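Local atomic coordinates of Non-ribosomal peptide synthetase (Methanobrevibacter ruminantium, PDB entry 6VTZ), a protein that probably releases the peptide held as a carrier-protein thioester by reducing it with NADPH in a C-terminal reductase domain of the Rossmann type. Residues N128-G133 against E209-V214; F146-E151 against E180-L185; K314-G319 against L374-T379; S264-E269 against L282-D287. All blocks are in the same frame, centred on the assembly; numbering follows the deposited sequence.

Contact 1 of 4, residues N128-G133 against E209-V214; sequences NVLLTG and EPIDTV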
loop_
_atom_site.group_PDB
_atom_site.type_symbol
_atom_site.label_atom_id
_atom_site.label_comp_id
_atom_site.label_asym_id
_atom_site.label_seq_id
_atom_site.Cartn_x
_atom_site.Cartn_y
_atom_site.Cartn_z
ATOM N N ASN A 128 -7.730 19.609 -3.792
ATOM C CA ASN A 128 -8.536 18.605 -4.477
ATOM C C ASN A 128 -7.664 17.439 -4.927
ATOM O O ASN A 128 -6.602 17.639 -5.526
ATOM C CB ASN A 128 -9.238 19.195 -5.703
ATOM C CG ASN A 128 -10.061 20.425 -5.388
ATOM O OD1 ASN A 128 -10.454 20.666 -4.245
ATOM N ND2 ASN A 128 -10.335 21.209 -6.411
ATOM N N VAL A 129 -8.133 16.225 -4.681
ATOM C CA VAL A 129 -7.374 15.020 -4.965
ATOM C C VAL A 129 -7.930 14.355 -6.219
ATOM O O VAL A 129 -9.149 14.337 -6.448
ATOM C CB VAL A 129 -7.417 14.071 -3.747
ATOM C CG1 VAL A 129 -6.905 12.684 -4.101
ATOM C CG2 VAL A 129 -6.615 14.658 -2.605
ATOM N N LEU A 130 -7.040 13.805 -7.040
ATOM C CA LEU A 130 -7.424 12.838 -8.063
ATOM C C LEU A 130 -6.999 11.464 -7.546
ATOM O O LEU A 130 -5.800 11.193 -7.391
ATOM C CB LEU A 130 -6.783 13.163 -9.411
ATOM C CG LEU A 130 -6.936 12.070 -10.464
ATOM C CD1 LEU A 130 -8.403 11.907 -10.863
ATOM C CD2 LEU A 130 -6.066 12.344 -11.676
ATOM N N LEU A 131 -7.980 10.619 -7.240
ATOM C CA LEU A 131 -7.748 9.287 -6.695
ATOM C C LEU A 131 -7.917 8.227 -7.785
ATOM O O LEU A 131 -9.000 8.090 -8.371
ATOM C CB LEU A 131 -8.707 9.011 -5.537
ATOM C CG LEU A 131 -8.529 7.649 -4.861
ATOM C CD1 LEU A 131 -7.227 7.593 -4.085
ATOM C CD2 LEU A 131 -9.684 7.361 -3.948
ATOM N N THR A 132 -6.851 7.483 -8.064
ATOM C CA THR A 132 -6.970 6.274 -8.866
ATOM C C THR A 132 -7.053 5.078 -7.918
ATOM O O THR A 132 -6.646 5.155 -6.758
ATOM C CB THR A 132 -5.799 6.125 -9.844
ATOM O OG1 THR A 132 -4.724 5.435 -9.209
ATOM C CG2 THR A 132 -5.295 7.472 -10.335
ATOM N N GLY A 133 -7.630 3.982 -8.401
ATOM C CA GLY A 133 -7.831 2.840 -7.528
ATOM C C GLY A 133 -8.941 2.983 -6.493
ATOM O O GLY A 133 -8.989 2.196 -5.542
ATOM N N GLU A 209 -10.020 20.776 -14.840
ATOM C CA GLU A 209 -10.427 20.652 -13.443
ATOM C C GLU A 209 -9.315 21.121 -12.509
ATOM O O GLU A 209 -8.139 21.097 -12.865
ATOM C CB GLU A 209 -10.810 19.209 -13.124
ATOM C CG GLU A 209 -11.930 18.642 -13.991
ATOM C CD GLU A 209 -13.198 19.468 -13.927
ATOM O OE1 GLU A 209 -13.707 19.711 -12.809
ATOM O OE2 GLU A 209 -13.679 19.886 -15.001
ATOM N N PRO A 210 -9.656 21.561 -11.307
ATOM C CA PRO A 210 -8.613 22.025 -10.350
ATOM C C PRO A 210 -8.058 20.944 -9.415
ATOM O O PRO A 210 -8.449 20.798 -8.259
ATOM C CB PRO A 210 -9.351 23.116 -9.565
ATOM C CG PRO A 210 -10.778 22.634 -9.528
ATOM C CD PRO A 210 -11.017 21.850 -10.816
ATOM N N ILE A 211 -7.117 20.143 -9.909
ATOM C CA ILE A 211 -6.458 19.131 -9.088
ATOM C C ILE A 211 -5.152 19.674 -8.536
ATOM O O ILE A 211 -4.381 20.334 -9.237
ATOM C CB ILE A 211 -6.205 17.847 -9.900
ATOM C CG1 ILE A 211 -7.532 17.187 -10.281
ATOM C CG2 ILE A 211 -5.331 16.883 -9.112
ATOM C CD1 ILE A 211 -7.389 16.075 -11.296
ATOM N N ASP A 212 -4.918 19.391 -7.275
ATOM C CA ASP A 212 -3.659 19.696 -6.639
ATOM C C ASP A 212 -2.820 18.466 -6.364
ATOM O O ASP A 212 -1.590 18.573 -6.306
ATOM C CB ASP A 212 -3.930 20.435 -5.330
ATOM C CG ASP A 212 -4.931 21.555 -5.520
ATOM O OD1 ASP A 212 -4.564 22.579 -6.138
ATOM O OD2 ASP A 212 -6.094 21.402 -5.092
ATOM N N THR A 213 -3.459 17.306 -6.201
ATOM C CA THR A 213 -2.790 16.109 -5.730
ATOM C C THR A 213 -3.359 14.896 -6.440
ATOM O O THR A 213 -4.580 14.747 -6.548
ATOM C CB THR A 213 -2.944 15.961 -4.214
ATOM O OG1 THR A 213 -2.455 17.152 -3.572
ATOM C CG2 THR A 213 -2.177 14.740 -3.689
ATOM N N VAL A 214 -2.468 14.042 -6.934
ATOM C CA VAL A 214 -2.838 12.741 -7.466
ATOM C C VAL A 214 -2.385 11.709 -6.456
ATOM O O VAL A 214 -1.209 11.671 -6.086
ATOM C CB VAL A 214 -2.213 12.466 -8.841
ATOM C CG1 VAL A 214 -2.713 11.131 -9.364
ATOM C CG2 VAL A 214 -2.517 13.604 -9.833
#
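V129 and L130 run parallel to T213 and V214 as neighbouring strands, their CA atoms 4.8 Å apart for V129 and T213 and 4.6 Å apart for L130 and V214. L130 N gives a nearly straight bond of 2.7 Å to T213 O (N-H...O 167°). Just before the strands, N128 O accepts two donors, D212 N lying in its carbonyl plane at 3.0 Å and T213 N tilted from that plane. The D212 carboxylate folds back to complete this end: its OD2 accepts N128 N at 2.8 Å through the anti lone pair. The N128 side chain leaves in another direction, with CG beside its own backbone N (chi1 -54°), and ND2 bonds P210 O at 2.7 Å. OD1 of the same amide accepts K153 N, just ahead of strand 154-158, so an asparagine, donor and acceptor in one group, suits a place between two neighbouring stretches of backbone. L130 and V214 point to one face of the sheet, where helix 229-246 packs on them through F244. There I211 CD1 rests on L130 CB at 3.5 Å, and L130 CD2 lies alongside V214 CG2. V129 and T213 occupy the other face, T213 OG1 being bonded to L126 O. Strand 129-132 lies between 154-158 and 213-216, all parallel, as the first strand of a Rossmann fold does. Backbone polarity is thus paid for inside the sheet and, where the strands start, by amide and carboxylate groups, while branched aliphatic residues fill the face under helix 229-246.

Contact 2 of 4, residues F146-E151 against E180-L185; sequences FIKSEE and EDFTDL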
loop_
_atom_site.group_PDB
_atom_site.type_symbol
_atom_site.label_atom_id
_atom_site.label_comp_id
_atom_site.label_asym_id
_atom_site.label_seq_id
_atom_site.Cartn_x
_atom_site.Cartn_y
_atom_site.Cartn_z
ATOM N N PHE A 146 -10.630 10.818 3.242
ATOM C CA PHE A 146 -10.655 12.139 2.636
ATOM C C PHE A 146 -11.970 12.851 2.944
ATOM O O PHE A 146 -11.975 13.997 3.419
ATOM C CB PHE A 146 -10.411 12.032 1.131
ATOM C CG PHE A 146 -10.297 13.351 0.469
ATOM C CD1 PHE A 146 -9.088 14.020 0.450
ATOM C CD2 PHE A 146 -11.415 13.965 -0.078
ATOM C CE1 PHE A 146 -8.984 15.268 -0.140
ATOM C CE2 PHE A 146 -11.320 15.212 -0.654
ATOM C CZ PHE A 146 -10.104 15.863 -0.695
ATOM N N ILE A 147 -13.100 12.172 2.718
ATOM C CA ILE A 147 -14.404 12.800 2.947
ATOM C C ILE A 147 -14.603 13.136 4.426
ATOM O O ILE A 147 -15.176 14.176 4.773
ATOM C CB ILE A 147 -15.523 11.886 2.422
ATOM C CG1 ILE A 147 -15.548 11.909 0.904
ATOM C CG2 ILE A 147 -16.878 12.243 3.017
ATOM C CD1 ILE A 147 -15.978 10.567 0.369
ATOM N N LYS A 148 -14.131 12.268 5.319
ATOM C CA LYS A 148 -14.361 12.485 6.739
ATOM C C LYS A 148 -13.458 13.558 7.334
ATOM O O LYS A 148 -13.838 14.165 8.337
ATOM C CB LYS A 148 -14.194 11.171 7.508
ATOM C CG LYS A 148 -15.412 10.247 7.382
ATOM C CD LYS A 148 -16.459 10.531 8.473
ATOM C CE LYS A 148 -17.894 10.386 7.969
ATOM N NZ LYS A 148 -18.529 11.713 7.676
ATOM N N SER A 149 -12.290 13.843 6.741
ATOM C CA SER A 149 -11.373 14.755 7.415
ATOM C C SER A 149 -10.690 15.792 6.522
ATOM O O SER A 149 -9.794 16.493 7.007
ATOM C CB SER A 149 -10.312 13.948 8.182
ATOM O OG SER A 149 -9.556 13.116 7.319
ATOM N N GLU A 150 -11.065 15.934 5.253
ATOM C CA GLU A 150 -10.527 16.999 4.412
ATOM C C GLU A 150 -11.684 17.754 3.772
ATOM O O GLU A 150 -12.808 17.252 3.697
ATOM C CB GLU A 150 -9.562 16.466 3.333
ATOM C CG GLU A 150 -8.516 15.457 3.834
ATOM C CD GLU A 150 -7.308 16.088 4.597
ATOM O OE1 GLU A 150 -6.930 17.262 4.289
ATOM O OE2 GLU A 150 -6.723 15.376 5.482
ATOM N N GLU A 151 -11.403 18.971 3.307
ATOM C CA GLU A 151 -12.457 19.855 2.816
ATOM C C GLU A 151 -12.644 19.856 1.297
ATOM O O GLU A 151 -13.703 20.284 0.826
ATOM C CB GLU A 151 -12.186 21.286 3.274
ATOM C CG GLU A 151 -11.769 21.374 4.726
ATOM C CD GLU A 151 -11.376 22.782 5.144
ATOM O OE1 GLU A 151 -10.372 23.317 4.604
ATOM O OE2 GLU A 151 -12.078 23.350 6.014
ATOM N N GLU A 180 -22.714 4.281 6.299
ATOM C CA GLU A 180 -23.093 5.611 5.837
ATOM C C GLU A 180 -23.460 5.609 4.358
ATOM O O GLU A 180 -22.804 4.961 3.534
ATOM C CB GLU A 180 -21.940 6.582 6.074
ATOM C CG GLU A 180 -22.383 7.948 6.541
ATOM C CD GLU A 180 -21.277 8.684 7.263
ATOM O OE1 GLU A 180 -20.279 8.017 7.641
ATOM O OE2 GLU A 180 -21.408 9.918 7.459
ATOM N N ASP A 181 -24.529 6.329 4.022
ATOM C CA ASP A 181 -24.847 6.591 2.626
ATOM C C ASP A 181 -24.144 7.870 2.201
ATOM O O ASP A 181 -24.214 8.887 2.898
ATOM C CB ASP A 181 -26.351 6.721 2.390
ATOM C CG ASP A 181 -26.696 6.758 0.909
ATOM O OD1 ASP A 181 -25.822 6.414 0.087
ATOM O OD2 ASP A 181 -27.830 7.141 0.554
ATOM N N PHE A 182 -23.456 7.812 1.063
ATOM C CA PHE A 182 -22.665 8.943 0.597
ATOM C C PHE A 182 -23.168 9.506 -0.719
ATOM O O PHE A 182 -22.482 10.342 -1.322
ATOM C CB PHE A 182 -21.193 8.552 0.463
ATOM C CG PHE A 182 -20.446 8.561 1.764
ATOM C CD1 PHE A 182 -20.418 9.709 2.556
ATOM C CD2 PHE A 182 -19.785 7.426 2.205
ATOM C CE1 PHE A 182 -19.737 9.727 3.763
ATOM C CE2 PHE A 182 -19.103 7.430 3.399
ATOM C CZ PHE A 182 -19.074 8.587 4.183
ATOM N N THR A 183 -24.351 9.090 -1.176
ATOM C CA THR A 183 -24.820 9.550 -2.477
ATOM C C THR A 183 -25.002 11.065 -2.512
ATOM O O THR A 183 -24.849 11.679 -3.573
ATOM C CB THR A 183 -26.117 8.829 -2.852
ATOM O OG1 THR A 183 -27.142 9.143 -1.902
ATOM C CG2 THR A 183 -25.895 7.330 -2.855
ATOM N N ASP A 184 -25.287 11.697 -1.370
ATOM C CA ASP A 184 -25.574 13.131 -1.405
ATOM C C ASP A 184 -24.336 13.941 -1.773
ATOM O O ASP A 184 -24.447 15.004 -2.400
ATOM C CB ASP A 184 -26.147 13.597 -0.062
ATOM C CG ASP A 184 -25.374 13.040 1.131
ATOM O OD1 ASP A 184 -25.143 11.799 1.164
ATOM O OD2 ASP A 184 -24.991 13.843 2.024
ATOM N N LEU A 185 -23.154 13.446 -1.408
ATOM C CA LEU A 185 -21.901 14.104 -1.749
ATOM C C LEU A 185 -21.478 13.879 -3.201
ATOM O O LEU A 185 -20.709 14.687 -3.739
ATOM C CB LEU A 185 -20.805 13.620 -0.801
ATOM C CG LEU A 185 -21.087 14.043 0.628
ATOM C CD1 LEU A 185 -20.031 13.508 1.585
ATOM C CD2 LEU A 185 -21.152 15.563 0.670
#
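I147 holds CG1 beside its backbone N (chi1 -73°), which leaves the branch methyl CG2 to face the loop 180-185, while K148, one residue on, bends about CB-CG (chi2 -89°) and again further out to bring its ammonium group round to E180. CG2 of I147 is the atom that does the apolar touching: it sits 3.7 Å from L185 CD1 and 3.9 Å from F182 CE1, reaching the ring obliquely. The isoleucine runs antiparallel to both partners, and its one methyl meets a methyl of L185 and a ring carbon of F182. M174 of helix 166-177 touches both I147 and F182, and I190 of strand 190-194 meets I147 and L185; this closes the apolar patch between helix 137-149 and the loop leading into that strand. K148 CE lies at the edge of the F182 ring, near its plane. Beyond it NZ makes a weak salt bridge of 3.4 Å to OE2 of E180, whose extended chain runs out to meet it. Within the loop, D181 turns the other way and OD2 accepts T183 OG1 at 3.2 Å. Long flexible chains suit this exposed rim and a rigid branched one the covered centre. The contact joins the C-terminal part of helix 137-149 to the loop between helix 166-177 and strand 190-194: the apolar meeting of I147 with F182 and L185 carries it, and the surface charge pair adds only a loose, probably solvent-weakened attraction.

Contact 3 of 4, residues K314-G319 against L374-T379; sequences KIIRVG and LALSKT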
loop_
_atom_site.group_PDB
_atom_site.type_symbol
_atom_site.label_atom_id
_atom_site.label_comp_id
_atom_site.label_asym_id
_atom_site.label_seq_id
_atom_site.Cartn_x
_atom_site.Cartn_y
_atom_site.Cartn_z
ATOM N N LYS A 314 5.759 11.921 -3.830
ATOM C CA LYS A 314 5.885 11.159 -2.600
ATOM C C LYS A 314 5.698 9.698 -2.969
ATOM O O LYS A 314 4.912 9.384 -3.866
ATOM C CB LYS A 314 4.874 11.630 -1.535
ATOM C CG LYS A 314 5.254 13.019 -0.988
ATOM C CD LYS A 314 4.341 13.561 0.061
ATOM C CE LYS A 314 4.689 15.010 0.322
ATOM N NZ LYS A 314 6.152 15.207 0.454
ATOM N N ILE A 315 6.478 8.821 -2.334
ATOM C CA ILE A 315 6.327 7.376 -2.479
ATOM C C ILE A 315 6.064 6.795 -1.100
ATOM O O ILE A 315 6.903 6.914 -0.199
ATOM C CB ILE A 315 7.557 6.731 -3.123
ATOM C CG1 ILE A 315 7.520 6.980 -4.620
ATOM C CG2 ILE A 315 7.557 5.248 -2.842
ATOM C CD1 ILE A 315 8.852 7.193 -5.216
ATOM N N ILE A 316 4.895 6.196 -0.922
ATOM C CA ILE A 316 4.488 5.663 0.374
ATOM C C ILE A 316 4.468 4.146 0.259
ATOM O O ILE A 316 3.555 3.563 -0.339
ATOM C CB ILE A 316 3.136 6.222 0.809
ATOM C CG1 ILE A 316 3.217 7.743 0.777
ATOM C CG2 ILE A 316 2.759 5.692 2.178
ATOM C CD1 ILE A 316 1.995 8.410 1.184
ATOM N N ARG A 317 5.498 3.505 0.808
ATOM C CA ARG A 317 5.606 2.052 0.766
ATOM C C ARG A 317 4.763 1.445 1.876
ATOM O O ARG A 317 5.002 1.717 3.053
ATOM C CB ARG A 317 7.066 1.637 0.896
ATOM C CG ARG A 317 7.916 2.085 -0.292
ATOM C CD ARG A 317 9.400 1.881 -0.053
ATOM N NE ARG A 317 10.190 2.270 -1.219
ATOM C CZ ARG A 317 11.492 2.549 -1.191
ATOM N NH1 ARG A 317 12.169 2.496 -0.045
ATOM N NH2 ARG A 317 12.118 2.901 -2.306
ATOM N N VAL A 318 3.754 0.663 1.513
ATOM C CA VAL A 318 2.901 0.009 2.488
ATOM C C VAL A 318 3.249 -1.477 2.522
ATOM O O VAL A 318 4.027 -1.979 1.707
ATOM C CB VAL A 318 1.403 0.237 2.207
ATOM C CG1 VAL A 318 1.119 1.709 1.980
ATOM C CG2 VAL A 318 0.966 -0.567 1.033
ATOM N N GLY A 319 2.671 -2.184 3.496
ATOM C CA GLY A 319 3.062 -3.558 3.711
ATOM C C GLY A 319 1.937 -4.566 3.640
ATOM O O GLY A 319 1.452 -4.902 2.556
ATOM N N LEU A 374 -2.884 10.079 4.073
ATOM C CA LEU A 374 -3.329 11.464 3.948
ATOM C C LEU A 374 -2.478 12.427 4.769
ATOM O O LEU A 374 -2.332 13.598 4.389
ATOM C CB LEU A 374 -4.803 11.579 4.329
ATOM C CG LEU A 374 -5.776 10.964 3.305
ATOM C CD1 LEU A 374 -7.183 11.272 3.699
ATOM C CD2 LEU A 374 -5.509 11.420 1.852
ATOM N N ALA A 375 -1.908 11.955 5.881
ATOM C CA ALA A 375 -1.017 12.775 6.695
ATOM C C ALA A 375 0.339 12.942 6.027
ATOM O O ALA A 375 0.901 14.043 6.031
ATOM C CB ALA A 375 -0.833 12.152 8.086
ATOM N N LEU A 376 0.895 11.862 5.469
ATOM C CA LEU A 376 2.211 11.973 4.849
ATOM C C LEU A 376 2.161 12.756 3.549
ATOM O O LEU A 376 3.191 13.276 3.109
ATOM C CB LEU A 376 2.818 10.583 4.625
ATOM C CG LEU A 376 2.894 9.799 5.950
ATOM C CD1 LEU A 376 3.253 8.334 5.719
ATOM C CD2 LEU A 376 3.856 10.467 6.937
ATOM N N SER A 377 0.982 12.886 2.944
ATOM C CA SER A 377 0.848 13.673 1.728
ATOM C C SER A 377 1.021 15.166 1.976
ATOM O O SER A 377 1.190 15.925 1.020
ATOM C CB SER A 377 -0.514 13.401 1.100
ATOM O OG SER A 377 -0.590 12.045 0.713
ATOM N N LYS A 378 0.978 15.608 3.223
ATOM C CA LYS A 378 1.125 17.015 3.544
ATOM C C LYS A 378 2.543 17.381 3.963
ATOM O O LYS A 378 2.804 18.554 4.238
ATOM C CB LYS A 378 0.151 17.402 4.660
ATOM C CG LYS A 378 -1.312 17.201 4.344
ATOM C CD LYS A 378 -2.142 17.498 5.567
ATOM C CE LYS A 378 -3.490 16.823 5.476
ATOM N NZ LYS A 378 -4.516 17.622 6.188
ATOM N N THR A 379 3.460 16.415 4.029
ATOM C CA THR A 379 4.810 16.690 4.478
ATOM C C THR A 379 5.566 17.546 3.450
ATOM O O THR A 379 5.166 17.641 2.278
ATOM C CB THR A 379 5.538 15.374 4.733
ATOM O OG1 THR A 379 5.517 14.570 3.553
ATOM C CG2 THR A 379 4.883 14.602 5.880
#
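K314, the first of the residues on strand 313-322 to meet the segment 374-379, lays its long chain across the turn after helix 366-376. The chain is extended until its last bond, where chi4 (-46°) turns NZ to T379. Along the way CD passes 3.3 Å from L376 O, and NZ then forms weak bonds to T379 O and T379 OG1, each 3.2 Å. The carbonyls of S383 and P380 also accept from NZ, so this buried ammonium is met largely by backbone oxygens of the turn and loop that follow helix 366-376. T379 OG1 also donates to L376 O at 2.7 Å; L376 O accepts T379 N as well, in the type I turn from L376 to T379. A methionine in place of K314 would probably leave the carbonyls of T379, P380 and S383 without their shared positive donor. I316 comes next on this face, and its CD1 lies 4.2 Å from L376 CB; the beta-branched isoleucine suits a strand covered by a helix. R317 lies on the other face and bonds E300 and H387. In this way the connection from helix 366-376 to strand 385-387 is pinned to the Rossmann sheet at two points, by an apolar contact and by a buried cation whose charge the carbonyl dipoles are likely to stabilise.

Contact 4 of 4, residues S264-E269 against L282-D287; sequences SYSLNE and LYYEQD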
loop_
_atom_site.group_PDB
_atom_site.type_symbol
_atom_site.label_atom_id
_atom_site.label_comp_id
_atom_site.label_asym_id
_atom_site.label_seq_id
_atom_site.Cartn_x
_atom_site.Cartn_y
_atom_site.Cartn_z
ATOM N N SER A 264 15.609 -7.907 -0.728
ATOM C CA SER A 264 16.646 -8.886 -0.421
ATOM C C SER A 264 17.924 -8.143 -0.061
ATOM O O SER A 264 18.047 -6.938 -0.299
ATOM C CB SER A 264 16.900 -9.807 -1.617
ATOM O OG SER A 264 17.535 -9.097 -2.673
ATOM N N TYR A 265 18.891 -8.882 0.487
ATOM C CA TYR A 265 20.253 -8.371 0.527
ATOM C C TYR A 265 20.726 -8.107 -0.895
ATOM O O TYR A 265 20.132 -8.572 -1.872
ATOM C CB TYR A 265 21.195 -9.357 1.227
ATOM C CG TYR A 265 20.924 -9.497 2.710
ATOM C CD1 TYR A 265 21.260 -8.469 3.599
ATOM C CD2 TYR A 265 20.298 -10.641 3.219
ATOM C CE1 TYR A 265 20.991 -8.577 4.956
ATOM C CE2 TYR A 265 20.029 -10.760 4.574
ATOM C CZ TYR A 265 20.377 -9.723 5.437
ATOM O OH TYR A 265 20.109 -9.828 6.781
ATOM N N SER A 266 21.794 -7.336 -1.018
ATOM C CA SER A 266 22.287 -7.024 -2.350
ATOM C C SER A 266 22.790 -8.284 -3.054
ATOM O O SER A 266 23.363 -9.183 -2.432
ATOM C CB SER A 266 23.395 -5.984 -2.268
ATOM O OG SER A 266 23.837 -5.653 -3.570
ATOM N N LEU A 267 22.564 -8.357 -4.365
ATOM C CA LEU A 267 23.159 -9.440 -5.145
ATOM C C LEU A 267 24.527 -9.008 -5.662
ATOM O O LEU A 267 25.016 -9.530 -6.666
ATOM C CB LEU A 267 22.248 -9.860 -6.305
ATOM C CG LEU A 267 20.828 -10.269 -5.917
ATOM C CD1 LEU A 267 20.199 -11.086 -7.014
ATOM C CD2 LEU A 267 20.803 -11.041 -4.606
ATOM N N ASN A 268 25.147 -8.053 -4.974
ATOM C CA ASN A 268 26.405 -7.471 -5.414
ATOM C C ASN A 268 27.020 -6.709 -4.250
ATOM O O ASN A 268 27.297 -5.506 -4.361
ATOM C CB ASN A 268 26.177 -6.562 -6.623
ATOM C CG ASN A 268 27.467 -6.173 -7.325
ATOM O OD1 ASN A 268 28.549 -6.223 -6.744
ATOM N ND2 ASN A 268 27.355 -5.800 -8.595
ATOM N N GLU A 269 27.213 -7.409 -3.123
ATOM C CA GLU A 269 27.767 -6.780 -1.930
ATOM C C GLU A 269 29.029 -5.989 -2.231
ATOM O O GLU A 269 29.314 -5.004 -1.541
ATOM C CB GLU A 269 28.074 -7.839 -0.863
ATOM C CG GLU A 269 28.107 -7.284 0.540
ATOM C CD GLU A 269 27.618 -8.288 1.586
ATOM O OE1 GLU A 269 26.441 -8.718 1.547
ATOM O OE2 GLU A 269 28.442 -8.674 2.442
ATOM N N LEU A 282 16.573 3.192 -2.809
ATOM C CA LEU A 282 15.793 2.622 -3.905
ATOM C C LEU A 282 16.502 1.431 -4.542
ATOM O O LEU A 282 15.957 0.321 -4.550
ATOM C CB LEU A 282 15.481 3.698 -4.955
ATOM C CG LEU A 282 14.890 3.190 -6.271
ATOM C CD1 LEU A 282 13.454 2.741 -6.088
ATOM C CD2 LEU A 282 15.001 4.213 -7.393
ATOM N N TYR A 283 17.705 1.613 -5.077
ATOM C CA TYR A 283 18.380 0.567 -5.836
ATOM C C TYR A 283 19.692 0.165 -5.175
ATOM O O TYR A 283 20.512 1.018 -4.817
ATOM C CB TYR A 283 18.651 1.021 -7.267
ATOM C CG TYR A 283 19.150 -0.081 -8.166
ATOM C CD1 TYR A 283 18.448 -1.279 -8.281
ATOM C CD2 TYR A 283 20.314 0.079 -8.920
ATOM C CE1 TYR A 283 18.888 -2.288 -9.119
ATOM C CE2 TYR A 283 20.761 -0.922 -9.760
ATOM C CZ TYR A 283 20.048 -2.104 -9.852
ATOM O OH TYR A 283 20.485 -3.110 -10.680
ATOM N N TYR A 284 19.890 -1.137 -5.023
ATOM C CA TYR A 284 21.187 -1.651 -4.615
ATOM C C TYR A 284 21.370 -3.072 -5.159
ATOM O O TYR A 284 21.962 -3.929 -4.522
ATOM C CB TYR A 284 21.354 -1.600 -3.092
ATOM C CG TYR A 284 20.246 -2.297 -2.350
ATOM C CD1 TYR A 284 20.432 -3.568 -1.838
ATOM C CD2 TYR A 284 19.013 -1.690 -2.167
ATOM C CE1 TYR A 284 19.424 -4.227 -1.172
ATOM C CE2 TYR A 284 17.993 -2.340 -1.496
ATOM C CZ TYR A 284 18.206 -3.612 -1.002
ATOM O OH TYR A 284 17.209 -4.277 -0.338
ATOM N N GLU A 285 20.846 -3.303 -6.374
ATOM C CA GLU A 285 20.884 -4.611 -7.031
ATOM C C GLU A 285 20.259 -5.699 -6.165
ATOM O O GLU A 285 20.813 -6.789 -6.003
ATOM C CB GLU A 285 22.307 -4.987 -7.426
ATOM C CG GLU A 285 22.613 -4.675 -8.871
ATOM C CD GLU A 285 23.824 -5.415 -9.366
ATOM O OE1 GLU A 285 23.686 -6.604 -9.733
ATOM O OE2 GLU A 285 24.913 -4.804 -9.368
ATOM N N GLN A 286 19.096 -5.390 -5.599
ATOM C CA GLN A 286 18.313 -6.378 -4.883
ATOM C C GLN A 286 17.680 -7.348 -5.879
ATOM O O GLN A 286 17.761 -7.167 -7.095
ATOM C CB GLN A 286 17.243 -5.692 -4.027
ATOM C CG GLN A 286 16.248 -4.830 -4.817
ATOM C CD GLN A 286 16.616 -3.352 -4.863
ATOM O OE1 GLN A 286 17.738 -2.974 -5.210
ATOM N NE2 GLN A 286 15.658 -2.505 -4.508
ATOM N N ASP A 287 17.038 -8.394 -5.353
ATOM C CA ASP A 287 16.338 -9.341 -6.216
ATOM C C ASP A 287 15.069 -8.694 -6.775
ATOM O O ASP A 287 14.117 -8.405 -6.041
ATOM C CB ASP A 287 16.017 -10.632 -5.467
ATOM C CG ASP A 287 15.418 -11.711 -6.390
ATOM O OD1 ASP A 287 15.490 -11.558 -7.637
ATOM O OD2 ASP A 287 14.865 -12.713 -5.879
#
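L267 N bonds E285 O at 2.9 Å where two irregular stretches of chain, their touching parts 119° apart in direction, meet in the long excursion between strand 252-258 and helix 291-308 of the Rossmann-type reductase domain. Around this backbone bond the side chains take over, with serine hydroxyls bonding the backbone directly. The ring of Y284 stands edge-on to the backbone of 264-266: its OH gives a 2.8 Å bond to S264 O, and S266 CB lies at the ring edge, near its plane. CG of Y284 lies between its own backbone N and carbonyl carbon (chi1 54°), which swings the ring across to S264, while Y277 and F449 add further aromatic neighbours. A phenylalanine in place of Y284 would probably leave S264 O without this donor and the ring freer to turn. S266 OG donates to Y284 O at 2.7 Å, nearly straight on to the carbonyl, and S264 OG accepts D287 N at 2.8 Å while donating to Y265 O, so each serine ties side chain to main chain. Q286 turns its amide back on its own segment, OE1 accepting Y284 N over the face of the Y284 ring and NE2 donating to L282 O; glutamine, with both donor and acceptor, fits there. E285 has a left-handed backbone (phi 56°), and its carboxylate meets the N268 amide almost at right angles: N268 ND2 reaches E285 OE2 at 2.7 Å, on the syn side but well out of the carboxylate plane.

Contact 1 joins two central strands of the sheet, and contact 2 is nested in the chain between them. The two are linked through strand 129-132 and helix 137-149, V129 CG2 touching F146 CE1 at 3.5 Å. Contact 4 follows, in the excursion after strand 252-258, and contact 3 comes last, on strand 313-322 of the same sheet. Contacts 1 and 3 have centres about 15 Å apart, and a salt bridge from E150 to K378 ties contact 2 to contact 3. Contact 4 lies about 43 Å from contact 2, centre to centre, on the opposite side of the chain's centre. Contacts 1 to 3 thus join strands, helices and connecting loops of the Rossmann core, whereas contact 4 shapes a peripheral loop touching it through L282.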